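ABC transporter substrate-binding protein (Staphylococcus aureus subsp. aureus NCTC 8325, PDB 3UN6) probably captures a substrate for an ABC-type import system and binds zinc, although its precise physiological function is not established. Local coordinates at residues V119-K124 with L198-G203; L153-K158 with D213-A218; L223-E228 with Q238-D243; E228-H233 with F312-L317. All blocks are in the same frame, centred on the assembly; numbering follows the deposited sequence.

Interaction 1: residues V119-K124 with L198-G203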
loop_
_atom_site.group_PDB
_atom_site.type_symbol
_atom_site.label_atom_id
_atom_site.label_comp_id
_atom_site.label_asym_id
_atom_site.label_seq_id
_atom_site.Cartn_x
_atom_site.Cartn_y
_atom_site.Cartn_z
ATOM N N VAL A 119 -6.449 1.118 7.750
ATOM C CA VAL A 119 -7.303 1.552 8.825
ATOM C C VAL A 119 -7.949 2.907 8.571
ATOM O O VAL A 119 -7.533 3.651 7.704
ATOM C CB VAL A 119 -6.500 1.672 10.154
ATOM C CG1 VAL A 119 -5.997 0.324 10.588
ATOM C CG2 VAL A 119 -5.342 2.659 10.005
ATOM N N ILE A 120 -8.989 3.193 9.354
ATOM C CA ILE A 120 -9.641 4.488 9.383
ATOM C C ILE A 120 -9.597 4.881 10.830
ATOM O O ILE A 120 -10.155 4.188 11.676
ATOM C CB ILE A 120 -11.084 4.418 8.860
ATOM C CG1 ILE A 120 -11.065 4.036 7.365
ATOM C CG2 ILE A 120 -11.797 5.771 9.066
ATOM C CD1 ILE A 120 -12.348 3.402 6.867
HETATM N N MSE A 121 -8.888 5.972 11.123
HETATM C CA MSE A 121 -8.712 6.484 12.477
HETATM C C MSE A 121 -9.559 7.722 12.695
HETATM O O MSE A 121 -9.832 8.457 11.766
HETATM C CB MSE A 121 -7.253 6.901 12.698
HETATM C CG MSE A 121 -6.257 5.809 12.399
HETATM SE SE MSE A 121 -6.429 4.353 13.656
HETATM C CE MSE A 121 -5.836 5.324 15.257
ATOM N N GLY A 122 -9.992 7.919 13.929
ATOM C CA GLY A 122 -10.750 9.098 14.315
ATOM C C GLY A 122 -10.120 9.661 15.569
ATOM O O GLY A 122 -9.240 9.028 16.167
ATOM N N GLN A 123 -10.562 10.843 15.975
ATOM C CA GLN A 123 -10.055 11.469 17.184
ATOM C C GLN A 123 -10.431 10.622 18.377
ATOM O O GLN A 123 -11.388 9.843 18.319
ATOM C CB GLN A 123 -10.664 12.865 17.373
ATOM C CG GLN A 123 -10.206 13.861 16.345
ATOM C CD GLN A 123 -10.947 15.184 16.439
ATOM O OE1 GLN A 123 -11.795 15.362 17.310
ATOM N NE2 GLN A 123 -10.628 16.123 15.533
ATOM N N LYS A 124 -9.686 10.813 19.458
ATOM C CA LYS A 124 -9.905 10.135 20.713
ATOM C C LYS A 124 -11.363 10.218 21.164
ATOM O O LYS A 124 -11.961 11.298 21.144
ATOM C CB LYS A 124 -9.016 10.811 21.754
ATOM C CG LYS A 124 -9.169 10.350 23.172
ATOM C CD LYS A 124 -8.328 11.246 24.075
ATOM C CE LYS A 124 -8.340 10.786 25.513
ATOM N NZ LYS A 124 -7.426 11.630 26.337
ATOM N N LEU A 198 0.251 3.867 15.340
ATOM C CA LEU A 198 1.086 4.954 15.859
ATOM C C LEU A 198 0.198 6.098 16.363
ATOM O O LEU A 198 0.477 6.676 17.411
ATOM C CB LEU A 198 2.076 5.459 14.806
ATOM C CG LEU A 198 3.096 6.481 15.292
ATOM C CD1 LEU A 198 3.969 5.913 16.410
ATOM C CD2 LEU A 198 3.967 6.993 14.125
ATOM N N GLY A 199 -0.876 6.406 15.634
ATOM C CA GLY A 199 -1.826 7.431 16.079
ATOM C C GLY A 199 -2.385 7.140 17.474
ATOM O O GLY A 199 -2.570 8.052 18.290
ATOM N N GLU A 200 -2.646 5.867 17.761
ATOM C CA GLU A 200 -3.158 5.491 19.073
ATOM C C GLU A 200 -2.100 5.702 20.131
ATOM O O GLU A 200 -2.386 6.248 21.172
ATOM C CB GLU A 200 -3.603 4.032 19.107
ATOM C CG GLU A 200 -4.800 3.737 18.249
ATOM C CD GLU A 200 -5.388 2.358 18.521
ATOM O OE1 GLU A 200 -4.657 1.476 19.024
ATOM O OE2 GLU A 200 -6.585 2.148 18.222
ATOM N N LYS A 201 -0.878 5.245 19.850
ATOM C CA LYS A 201 0.260 5.372 20.775
ATOM C C LYS A 201 0.663 6.833 20.930
ATOM O O LYS A 201 0.728 7.344 22.034
ATOM C CB LYS A 201 1.467 4.579 20.238
ATOM C CG LYS A 201 2.687 4.404 21.202
ATOM C CD LYS A 201 3.985 4.129 20.406
ATOM C CE LYS A 201 5.114 3.476 21.227
ATOM N NZ LYS A 201 4.931 1.977 21.407
ATOM N N LEU A 202 0.961 7.497 19.816
ATOM C CA LEU A 202 1.381 8.888 19.861
ATOM C C LEU A 202 0.206 9.768 20.108
ATOM O O LEU A 202 -0.485 10.208 19.184
ATOM C CB LEU A 202 2.078 9.333 18.590
ATOM C CG LEU A 202 3.523 8.906 18.449
ATOM C CD1 LEU A 202 4.093 9.553 17.188
ATOM C CD2 LEU A 202 4.321 9.306 19.668
ATOM N N GLY A 203 -0.020 10.018 21.382
ATOM C CA GLY A 203 -1.097 10.852 21.775
ATOM C C GLY A 203 -2.449 10.193 21.602
ATOM O O GLY A 203 -2.675 9.056 22.037
#
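Met-121, present here as selenomethionine, points from its strand toward helix 195-201 and lays its terminal methyl CE against the stem of Glu-200. The closest approach is 3.5 Å, from Met-121 CE to Glu-200 CG, and the two side chains cross at about a right angle, so one carbon of each does most of the touching. The selenomethionine chain reaches this point by folding on itself: its second and third torsions are both bent (each -67°), which curls the methyl back as a hook. Glu-200 has CG beside its own backbone N (chi1 -67°) and then runs out extended, carrying the carboxylate beyond the methyl. Met-121 CE also comes within 4.1 Å of Glu-200 N and 4.5 Å of Gly-199 C. Gly-199 has no side chain, and the methyl comes near the helix backbone there. The meeting is apolar on the methionine side and uses the aliphatic stem of the glutamate and the backbone beside it. The acid itself is engaged elsewhere, with OE2 hydrogen-bonded to Thr-207 OG1 and OE1 weakly to Gln-274 NE2. Strand 112-122 lies between strands 188-192 and 206-210, antiparallel to both; Met-121 also touches Tyr-189 on one and Thr-207 on the other, while helix 195-201, which links these two strands in sequence, packs over the Met-121 side.

Interaction 2: residues L153-K158 with D213-A218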
loop_
_atom_site.group_PDB
_atom_site.type_symbol
_atom_site.label_atom_id
_atom_site.label_comp_id
_atom_site.label_asym_id
_atom_site.label_seq_id
_atom_site.Cartn_x
_atom_site.Cartn_y
_atom_site.Cartn_z
ATOM N N LEU A 153 -12.859 5.504 2.517
ATOM C CA LEU A 153 -13.552 6.555 3.230
ATOM C C LEU A 153 -14.861 6.936 2.575
ATOM O O LEU A 153 -15.855 7.147 3.269
ATOM C CB LEU A 153 -12.643 7.760 3.438
ATOM C CG LEU A 153 -11.635 7.661 4.583
ATOM C CD1 LEU A 153 -10.552 8.811 4.406
ATOM C CD2 LEU A 153 -12.345 7.777 5.903
ATOM N N GLU A 154 -14.875 7.003 1.247
ATOM C CA GLU A 154 -16.100 7.303 0.526
ATOM C C GLU A 154 -17.127 6.188 0.676
ATOM O O GLU A 154 -18.334 6.440 0.694
ATOM C CB GLU A 154 -15.804 7.565 -0.957
ATOM C CG GLU A 154 -15.269 8.937 -1.198
ATOM C CD GLU A 154 -16.307 9.989 -0.944
ATOM O OE1 GLU A 154 -17.227 10.118 -1.777
ATOM O OE2 GLU A 154 -16.204 10.711 0.062
ATOM N N GLU A 155 -16.659 4.954 0.740
ATOM C CA GLU A 155 -17.577 3.843 0.923
ATOM C C GLU A 155 -18.138 3.881 2.342
ATOM O O GLU A 155 -19.323 3.591 2.553
ATOM C CB GLU A 155 -16.900 2.514 0.635
ATOM C CG GLU A 155 -17.824 1.295 0.792
ATOM C CD GLU A 155 -19.089 1.399 -0.044
ATOM O OE1 GLU A 155 -19.005 1.916 -1.179
ATOM O OE2 GLU A 155 -20.168 0.971 0.447
ATOM N N LEU A 156 -17.301 4.274 3.306
ATOM C CA LEU A 156 -17.739 4.370 4.687
ATOM C C LEU A 156 -18.734 5.512 4.791
ATOM O O LEU A 156 -19.728 5.403 5.481
ATOM C CB LEU A 156 -16.549 4.556 5.665
ATOM C CG LEU A 156 -16.936 4.878 7.119
ATOM C CD1 LEU A 156 -17.775 3.770 7.717
ATOM C CD2 LEU A 156 -15.730 5.133 7.995
ATOM N N ARG A 157 -18.497 6.596 4.056
ATOM C CA ARG A 157 -19.439 7.719 4.060
ATOM C C ARG A 157 -20.833 7.275 3.591
ATOM O O ARG A 157 -21.853 7.670 4.171
ATOM C CB ARG A 157 -18.944 8.863 3.157
ATOM C CG ARG A 157 -19.908 10.065 3.145
ATOM C CD ARG A 157 -19.501 11.179 2.168
ATOM N NE ARG A 157 -19.250 10.649 0.840
ATOM C CZ ARG A 157 -20.196 10.269 -0.010
ATOM N NH1 ARG A 157 -21.486 10.346 0.310
ATOM N NH2 ARG A 157 -19.844 9.770 -1.182
ATOM N N LYS A 158 -20.880 6.472 2.528
ATOM C CA LYS A 158 -22.163 5.965 2.007
ATOM C C LYS A 158 -22.800 4.974 2.975
ATOM O O LYS A 158 -24.007 4.996 3.166
ATOM C CB LYS A 158 -21.983 5.255 0.673
ATOM C CG LYS A 158 -21.468 6.097 -0.470
ATOM C CD LYS A 158 -21.198 5.164 -1.649
ATOM C CE LYS A 158 -20.160 5.702 -2.595
ATOM N NZ LYS A 158 -19.872 4.648 -3.602
ATOM N N ASP A 213 -13.593 -4.269 7.085
ATOM C CA ASP A 213 -14.973 -4.047 7.489
ATOM C C ASP A 213 -15.734 -3.175 6.522
ATOM O O ASP A 213 -16.951 -3.034 6.655
ATOM C CB ASP A 213 -15.024 -3.280 8.829
ATOM C CG ASP A 213 -14.233 -3.939 9.941
ATOM O OD1 ASP A 213 -14.254 -5.171 10.008
ATOM O OD2 ASP A 213 -13.608 -3.204 10.773
ATOM N N VAL A 214 -15.018 -2.542 5.598
ATOM C CA VAL A 214 -15.609 -1.573 4.696
ATOM C C VAL A 214 -15.632 -2.101 3.276
ATOM O O VAL A 214 -16.681 -2.155 2.661
ATOM C CB VAL A 214 -14.815 -0.284 4.768
ATOM C CG1 VAL A 214 -15.419 0.747 3.898
ATOM C CG2 VAL A 214 -14.764 0.196 6.216
ATOM N N ILE A 215 -14.466 -2.428 2.730
ATOM C CA ILE A 215 -14.407 -3.057 1.407
ATOM C C ILE A 215 -13.498 -4.268 1.581
ATOM O O ILE A 215 -12.283 -4.145 1.551
ATOM C CB ILE A 215 -13.842 -2.141 0.268
ATOM C CG1 ILE A 215 -14.553 -0.805 0.208
ATOM C CG2 ILE A 215 -14.022 -2.828 -1.076
ATOM C CD1 ILE A 215 -13.895 0.216 -0.792
ATOM N N PRO A 216 -14.087 -5.445 1.772
ATOM C CA PRO A 216 -13.290 -6.642 1.967
ATOM C C PRO A 216 -12.235 -6.888 0.887
ATOM O O PRO A 216 -12.539 -6.882 -0.307
ATOM C CB PRO A 216 -14.331 -7.750 1.953
ATOM C CG PRO A 216 -15.568 -7.080 2.458
ATOM C CD PRO A 216 -15.527 -5.728 1.857
ATOM N N ASP A 217 -11.002 -7.083 1.342
ATOM C CA ASP A 217 -9.843 -7.353 0.492
ATOM C C ASP A 217 -9.664 -6.374 -0.675
ATOM O O ASP A 217 -9.387 -6.774 -1.814
ATOM C CB ASP A 217 -9.861 -8.811 -0.011
ATOM C CG ASP A 217 -8.498 -9.241 -0.654
ATOM O OD1 ASP A 217 -7.430 -8.648 -0.327
ATOM O OD2 ASP A 217 -8.505 -10.181 -1.485
ATOM N N ALA A 218 -9.852 -5.092 -0.395
ATOM C CA ALA A 218 -9.605 -4.073 -1.386
ATOM C C ALA A 218 -8.107 -4.035 -1.655
ATOM O O ALA A 218 -7.304 -3.976 -0.732
ATOM C CB ALA A 218 -10.076 -2.707 -0.874
#
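Glu-155 and Leu-156 of helix 148-159 pack against Val-214 and Ile-215. The helix is the connection of a beta-alpha-beta crossover between parallel strands 138-142 and 167-171, in a fold of the periplasmic-binding-protein type. Its partner is the loop that passes from strand 206-210 of this sheet to strand 221-225 of the other.

The contact across the two segments is apolar. Glu-155 works through its aliphatic stem: CG lies 3.9 Å from Ile-215 CG1 and 4.0 Å from Val-214 CG1. Its chi1 of -179° keeps CG alongside the loop, where the stem runs past Val-214 in the opposite sense and crosses Ile-215 at a slant. Val-214 CG1 also reaches Leu-156 CB at 4.3 Å.

Polar bonds lie around this core. Gln-159 NE2 joins the two parts, hydrogen-bonded to Val-214 O and weakly to Glu-155 OE2. From Ile-215 to Ala-218 the loop makes a type II beta turn, and Asp-217 is held by His-115 and Glu-116. On the helix, Arg-157 grips Glu-154 side-on, the carboxylate tilted against the guanidinium plane: NH2 to OE1 at 2.7 Å, and NE to OE2 with a nearly straight N-H line of 170°.

Interaction 3: residues L223-E228 with Q238-D243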
loop_
_atom_site.group_PDB
_atom_site.type_symbol
_atom_site.label_atom_id
_atom_site.label_comp_id
_atom_site.label_asym_id
_atom_site.label_seq_id
_atom_site.Cartn_x
_atom_site.Cartn_y
_atom_site.Cartn_z
ATOM N N LEU A 223 3.493 -4.262 -6.324
ATOM C CA LEU A 223 4.871 -4.189 -6.773
ATOM C C LEU A 223 4.796 -3.909 -8.269
ATOM O O LEU A 223 4.187 -4.704 -9.038
ATOM C CB LEU A 223 5.601 -5.502 -6.554
ATOM C CG LEU A 223 7.033 -5.593 -7.120
ATOM C CD1 LEU A 223 7.938 -4.599 -6.472
ATOM C CD2 LEU A 223 7.584 -7.025 -6.934
ATOM N N VAL A 224 5.354 -2.769 -8.671
ATOM C CA VAL A 224 5.442 -2.409 -10.069
ATOM C C VAL A 224 6.911 -2.365 -10.475
ATOM O O VAL A 224 7.785 -2.045 -9.650
ATOM C CB VAL A 224 4.819 -1.055 -10.357
ATOM C CG1 VAL A 224 3.353 -1.058 -9.922
ATOM C CG2 VAL A 224 5.582 0.064 -9.645
ATOM N N LEU A 225 7.181 -2.705 -11.735
ATOM C CA LEU A 225 8.521 -2.663 -12.275
ATOM C C LEU A 225 8.497 -1.853 -13.512
ATOM O O LEU A 225 7.501 -1.877 -14.253
ATOM C CB LEU A 225 9.006 -4.070 -12.646
ATOM C CG LEU A 225 9.112 -5.053 -11.481
ATOM C CD1 LEU A 225 9.442 -6.459 -11.972
ATOM C CD2 LEU A 225 10.136 -4.580 -10.464
ATOM N N ARG A 226 9.587 -1.122 -13.751
ATOM C CA ARG A 226 9.717 -0.373 -14.981
ATOM C C ARG A 226 9.798 -1.371 -16.136
ATOM O O ARG A 226 10.382 -2.441 -16.003
ATOM C CB ARG A 226 10.938 0.570 -14.944
ATOM C CG ARG A 226 10.736 1.836 -14.098
ATOM C CD ARG A 226 11.969 2.757 -14.109
ATOM N NE ARG A 226 12.362 3.187 -15.457
ATOM C CZ ARG A 226 11.886 4.257 -16.097
ATOM N NH1 ARG A 226 10.978 5.047 -15.545
ATOM N NH2 ARG A 226 12.331 4.539 -17.308
ATOM N N GLY A 227 9.206 -1.002 -17.268
ATOM C CA GLY A 227 9.127 -1.859 -18.452
ATOM C C GLY A 227 10.422 -2.432 -18.985
ATOM O O GLY A 227 10.432 -3.554 -19.484
ATOM N N GLU A 228 11.520 -1.686 -18.889
ATOM C CA GLU A 228 12.785 -2.190 -19.402
ATOM C C GLU A 228 13.286 -3.428 -18.647
ATOM O O GLU A 228 13.884 -4.323 -19.254
ATOM C CB GLU A 228 13.874 -1.112 -19.482
ATOM C CG GLU A 228 14.423 -0.558 -18.185
ATOM C CD GLU A 228 13.593 0.563 -17.578
ATOM O OE1 GLU A 228 12.466 0.859 -18.062
ATOM O OE2 GLU A 228 14.095 1.162 -16.602
ATOM N N GLN A 238 12.574 -12.155 -13.401
ATOM C CA GLN A 238 11.947 -13.404 -12.984
ATOM C C GLN A 238 12.534 -13.906 -11.661
ATOM O O GLN A 238 11.800 -14.354 -10.815
ATOM C CB GLN A 238 12.099 -14.479 -14.073
ATOM C CG GLN A 238 11.377 -15.786 -13.745
ATOM C CD GLN A 238 9.859 -15.615 -13.691
ATOM O OE1 GLN A 238 9.217 -15.356 -14.719
ATOM N NE2 GLN A 238 9.275 -15.797 -12.499
ATOM N N ALA A 239 13.851 -13.851 -11.502
ATOM C CA ALA A 239 14.496 -14.300 -10.251
ATOM C C ALA A 239 13.982 -13.450 -9.083
ATOM O O ALA A 239 13.596 -13.966 -8.039
ATOM C CB ALA A 239 16.024 -14.211 -10.359
ATOM N N PHE A 240 13.914 -12.147 -9.295
ATOM C CA PHE A 240 13.412 -11.246 -8.252
ATOM C C PHE A 240 11.940 -11.539 -7.833
ATOM O O PHE A 240 11.637 -11.690 -6.646
ATOM C CB PHE A 240 13.629 -9.788 -8.685
ATOM C CG PHE A 240 12.962 -8.809 -7.806
ATOM C CD1 PHE A 240 13.235 -8.794 -6.446
ATOM C CD2 PHE A 240 12.057 -7.905 -8.320
ATOM C CE1 PHE A 240 12.618 -7.910 -5.603
ATOM C CE2 PHE A 240 11.434 -7.001 -7.488
ATOM C CZ PHE A 240 11.726 -7.011 -6.106
ATOM N N VAL A 241 11.049 -11.670 -8.808
ATOM C CA VAL A 241 9.638 -11.961 -8.519
ATOM C C VAL A 241 9.485 -13.326 -7.846
ATOM O O VAL A 241 8.602 -13.530 -7.015
ATOM C CB VAL A 241 8.793 -11.925 -9.803
ATOM C CG1 VAL A 241 7.405 -12.525 -9.561
ATOM C CG2 VAL A 241 8.704 -10.506 -10.307
ATOM N N GLN A 242 10.355 -14.248 -8.222
ATOM C CA GLN A 242 10.383 -15.588 -7.628
ATOM C C GLN A 242 10.765 -15.529 -6.130
ATOM O O GLN A 242 10.161 -16.201 -5.314
ATOM C CB GLN A 242 11.378 -16.459 -8.376
ATOM C CG GLN A 242 11.642 -17.823 -7.710
ATOM C CD GLN A 242 10.531 -18.817 -7.919
ATOM O OE1 GLN A 242 10.428 -19.443 -8.992
ATOM N NE2 GLN A 242 9.714 -19.022 -6.877
ATOM N N ASP A 243 11.780 -14.735 -5.789
ATOM C CA ASP A 243 12.174 -14.572 -4.408
ATOM C C ASP A 243 11.057 -13.862 -3.666
ATOM O O ASP A 243 10.741 -14.197 -2.539
ATOM C CB ASP A 243 13.487 -13.805 -4.313
ATOM C CG ASP A 243 14.636 -14.584 -4.898
ATOM O OD1 ASP A 243 14.496 -15.833 -4.985
ATOM O OD2 ASP A 243 15.656 -13.965 -5.255
#
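Leu-223 and Leu-225, pointing from the same side of strand 221-225, meet Phe-240 and Val-241 of helix 234-250. Leu-223 lies two residues after the zinc ligand Cys-221. The short strand and helix segments run almost exactly antiparallel, at 176°, with axes 11.7 Å apart, a gap that the large side chains span.

The crossing contacts are all apolar. Phe-240 stands out from the helix with CG anti to its backbone N (chi1 171°), and its ring atom CE2 is touched by both leucines. Leu-223 CD2 comes obliquely to CE2 at 3.9 Å, from a side chain that runs head-on toward the phenylalanine. Leu-225 CD2 approaches the same atom at the ring edge, near the ring plane, at 4.1 Å. The other leucine methyl, Leu-225 CD1, lies 4.4 Å from Val-241 CG2. Phe-240 also touches Leu-50 and Thr-53 of helix 48-58.

Polar interactions lie beside the contact, not across it. Arg-226 NE donates to Glu-228 OE2 at 2.9 Å, in the guanidinium plane and on the syn lone pair of the acid, a salt bridge across the strand-to-helix bend. The buried Asp-243 is satisfied by the hydroxyls of Tyr-60 and Tyr-65.

The grip between strand and helix thus depends on buried hydrocarbon and shape rather than directional bonds.

Interaction 4: residues E228-H233 with F312-L317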
loop_
_atom_site.group_PDB
_atom_site.type_symbol
_atom_site.label_atom_id
_atom_site.label_comp_id
_atom_site.label_asym_id
_atom_site.label_seq_id
_atom_site.Cartn_x
_atom_site.Cartn_y
_atom_site.Cartn_z
ATOM N N GLU A 228 11.520 -1.686 -18.889
ATOM C CA GLU A 228 12.785 -2.190 -19.402
ATOM C C GLU A 228 13.286 -3.428 -18.647
ATOM O O GLU A 228 13.884 -4.323 -19.254
ATOM C CB GLU A 228 13.874 -1.112 -19.482
ATOM C CG GLU A 228 14.423 -0.558 -18.185
ATOM C CD GLU A 228 13.593 0.563 -17.578
ATOM O OE1 GLU A 228 12.466 0.859 -18.062
ATOM O OE2 GLU A 228 14.095 1.162 -16.602
ATOM N N LEU A 229 13.049 -3.495 -17.339
ATOM C CA LEU A 229 13.449 -4.676 -16.584
ATOM C C LEU A 229 12.800 -5.910 -17.153
ATOM O O LEU A 229 13.446 -6.936 -17.297
ATOM C CB LEU A 229 13.086 -4.568 -15.116
ATOM C CG LEU A 229 14.107 -3.879 -14.221
ATOM C CD1 LEU A 229 14.352 -2.418 -14.644
ATOM C CD2 LEU A 229 13.625 -3.998 -12.761
ATOM N N LEU A 230 11.518 -5.803 -17.487
ATOM C CA LEU A 230 10.775 -6.925 -18.054
ATOM C C LEU A 230 11.235 -7.247 -19.461
ATOM O O LEU A 230 11.317 -8.415 -19.841
ATOM C CB LEU A 230 9.268 -6.633 -18.071
ATOM C CG LEU A 230 8.651 -6.315 -16.709
ATOM C CD1 LEU A 230 7.136 -6.203 -16.803
ATOM C CD2 LEU A 230 9.034 -7.381 -15.705
ATOM N N ASP A 231 11.530 -6.213 -20.236
ATOM C CA ASP A 231 11.952 -6.405 -21.621
ATOM C C ASP A 231 13.418 -6.824 -21.742
ATOM O O ASP A 231 13.744 -7.772 -22.449
ATOM C CB ASP A 231 11.761 -5.113 -22.434
ATOM C CG ASP A 231 10.298 -4.734 -22.636
ATOM O OD1 ASP A 231 9.397 -5.313 -21.989
ATOM O OD2 ASP A 231 10.052 -3.818 -23.460
ATOM N N GLN A 232 14.278 -6.141 -20.997
ATOM C CA GLN A 232 15.720 -6.277 -21.136
ATOM C C GLN A 232 16.474 -7.124 -20.106
ATOM O O GLN A 232 17.587 -7.593 -20.395
ATOM C CB GLN A 232 16.296 -4.853 -21.211
ATOM C CG GLN A 232 15.618 -4.018 -22.343
ATOM C CD GLN A 232 15.984 -2.538 -22.345
ATOM O OE1 GLN A 232 16.773 -2.066 -21.511
ATOM N NE2 GLN A 232 15.399 -1.790 -23.288
ATOM N N HIS A 233 15.901 -7.328 -18.925
ATOM C CA HIS A 233 16.559 -8.147 -17.894
ATOM C C HIS A 233 15.569 -9.174 -17.374
ATOM O O HIS A 233 15.403 -9.324 -16.157
ATOM C CB HIS A 233 17.051 -7.273 -16.732
ATOM C CG HIS A 233 17.905 -6.125 -17.162
ATOM N ND1 HIS A 233 17.396 -4.863 -17.393
ATOM C CD2 HIS A 233 19.230 -6.050 -17.429
ATOM C CE1 HIS A 233 18.371 -4.059 -17.770
ATOM N NE2 HIS A 233 19.494 -4.754 -17.800
ATOM N N PHE A 312 -1.970 -2.814 -17.822
ATOM C CA PHE A 312 -1.336 -2.431 -16.553
ATOM C C PHE A 312 -0.643 -3.602 -15.867
ATOM O O PHE A 312 0.476 -3.479 -15.384
ATOM C CB PHE A 312 -2.423 -1.839 -15.644
ATOM C CG PHE A 312 -1.946 -1.421 -14.284
ATOM C CD1 PHE A 312 -1.092 -0.333 -14.128
ATOM C CD2 PHE A 312 -2.388 -2.076 -13.158
ATOM C CE1 PHE A 312 -0.660 0.051 -12.877
ATOM C CE2 PHE A 312 -1.963 -1.684 -11.899
ATOM C CZ PHE A 312 -1.103 -0.629 -11.758
ATOM N N VAL A 313 -1.315 -4.741 -15.836
ATOM C CA VAL A 313 -0.821 -5.878 -15.122
ATOM C C VAL A 313 -0.084 -6.849 -16.019
ATOM O O VAL A 313 -0.525 -7.135 -17.127
ATOM C CB VAL A 313 -1.987 -6.639 -14.432
ATOM C CG1 VAL A 313 -1.458 -7.858 -13.675
ATOM C CG2 VAL A 313 -2.784 -5.692 -13.496
ATOM N N GLU A 314 1.072 -7.311 -15.546
ATOM C CA GLU A 314 1.820 -8.373 -16.218
ATOM C C GLU A 314 1.915 -9.524 -15.205
ATOM O O GLU A 314 2.875 -9.609 -14.417
ATOM C CB GLU A 314 3.197 -7.924 -16.688
ATOM C CG GLU A 314 3.945 -9.064 -17.381
ATOM C CD GLU A 314 3.087 -9.726 -18.463
ATOM O OE1 GLU A 314 2.729 -10.925 -18.308
ATOM O OE2 GLU A 314 2.705 -9.019 -19.428
ATOM N N PRO A 315 0.925 -10.427 -15.225
ATOM C CA PRO A 315 0.856 -11.485 -14.235
ATOM C C PRO A 315 1.693 -12.727 -14.556
ATOM O O PRO A 315 1.700 -13.671 -13.755
ATOM C CB PRO A 315 -0.620 -11.854 -14.270
ATOM C CG PRO A 315 -0.950 -11.741 -15.728
ATOM C CD PRO A 315 -0.106 -10.605 -16.262
ATOM N N SER A 316 2.398 -12.747 -15.685
ATOM C CA SER A 316 3.185 -13.956 -16.040
ATOM C C SER A 316 4.349 -14.282 -15.090
ATOM O O SER A 316 4.591 -15.449 -14.767
ATOM C CB SER A 316 3.706 -13.878 -17.489
ATOM O OG SER A 316 4.558 -12.746 -17.670
ATOM N N LEU A 317 5.081 -13.265 -14.652
ATOM C CA LEU A 317 6.249 -13.481 -13.780
ATOM C C LEU A 317 5.878 -14.151 -12.467
ATOM O O LEU A 317 6.554 -15.087 -12.037
ATOM C CB LEU A 317 7.031 -12.171 -13.526
ATOM C CG LEU A 317 8.092 -11.725 -14.574
ATOM C CD1 LEU A 317 7.491 -11.447 -15.934
ATOM C CD2 LEU A 317 8.871 -10.497 -14.081
#
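Leu-230 carries the contact for helix 227-232, meeting Leu-317 and the base of Glu-314. Early in the helix, Leu-229 turns to Asp-88; the next residue, Leu-230, points toward 312-317. Its chi1 of -58° carries CG toward that segment, where the branch gives each methyl its own partner. CD2 lies against Leu-317 CD2 at 3.5 Å, a close methyl-to-methyl approach between side chains that run at a slant to each other. CD1 lies 4.3 Å from Glu-314 CB. Only CB of the glutamate comes close; its carboxylate turns to the helix that follows: Glu-314 OE1 accepts from Ser-316 N at 3.2 Å, a capping bond, and from Ser-316 OG at 2.7 Å. These two bonds to one oxygen fix the turn that delivers Leu-317. Further along, His-233 is the first residue past the helix and takes the N-cap position of helix 234-250. That longer helix bounds the contact, since both Leu-230 and Leu-317 rest on its Ala-237. Toward the sheet, Leu-230 touches Lys-108 of strand 108-110, and Glu-314 shares a backbone hydrogen bond with Ala-109 of the same edge strand.

The four contacts fall into two pairs, one in each lobe of this binding-protein fold. Interactions 1 and 2, centres 18 Å apart, alternate along the chain and meet through Ile-120 of strand 112-122, which packs on Leu-153, Leu-156 and Val-214. Interactions 3 and 4, centres 7 Å apart, follow them in sequence and also alternate; they share Glu-228 and helix 227-232 and are joined by a probable hydrogen bond from Gln-238 NE2 to Leu-317 O. The centres of interactions 1 and 3 are about 35 Å apart, across the chain's centre. Side chains of Ile-215 and Cys-220 are about 10 Å apart, as are those of Leu-223 and His-46, so the zinc ligands probably lie between the pairs.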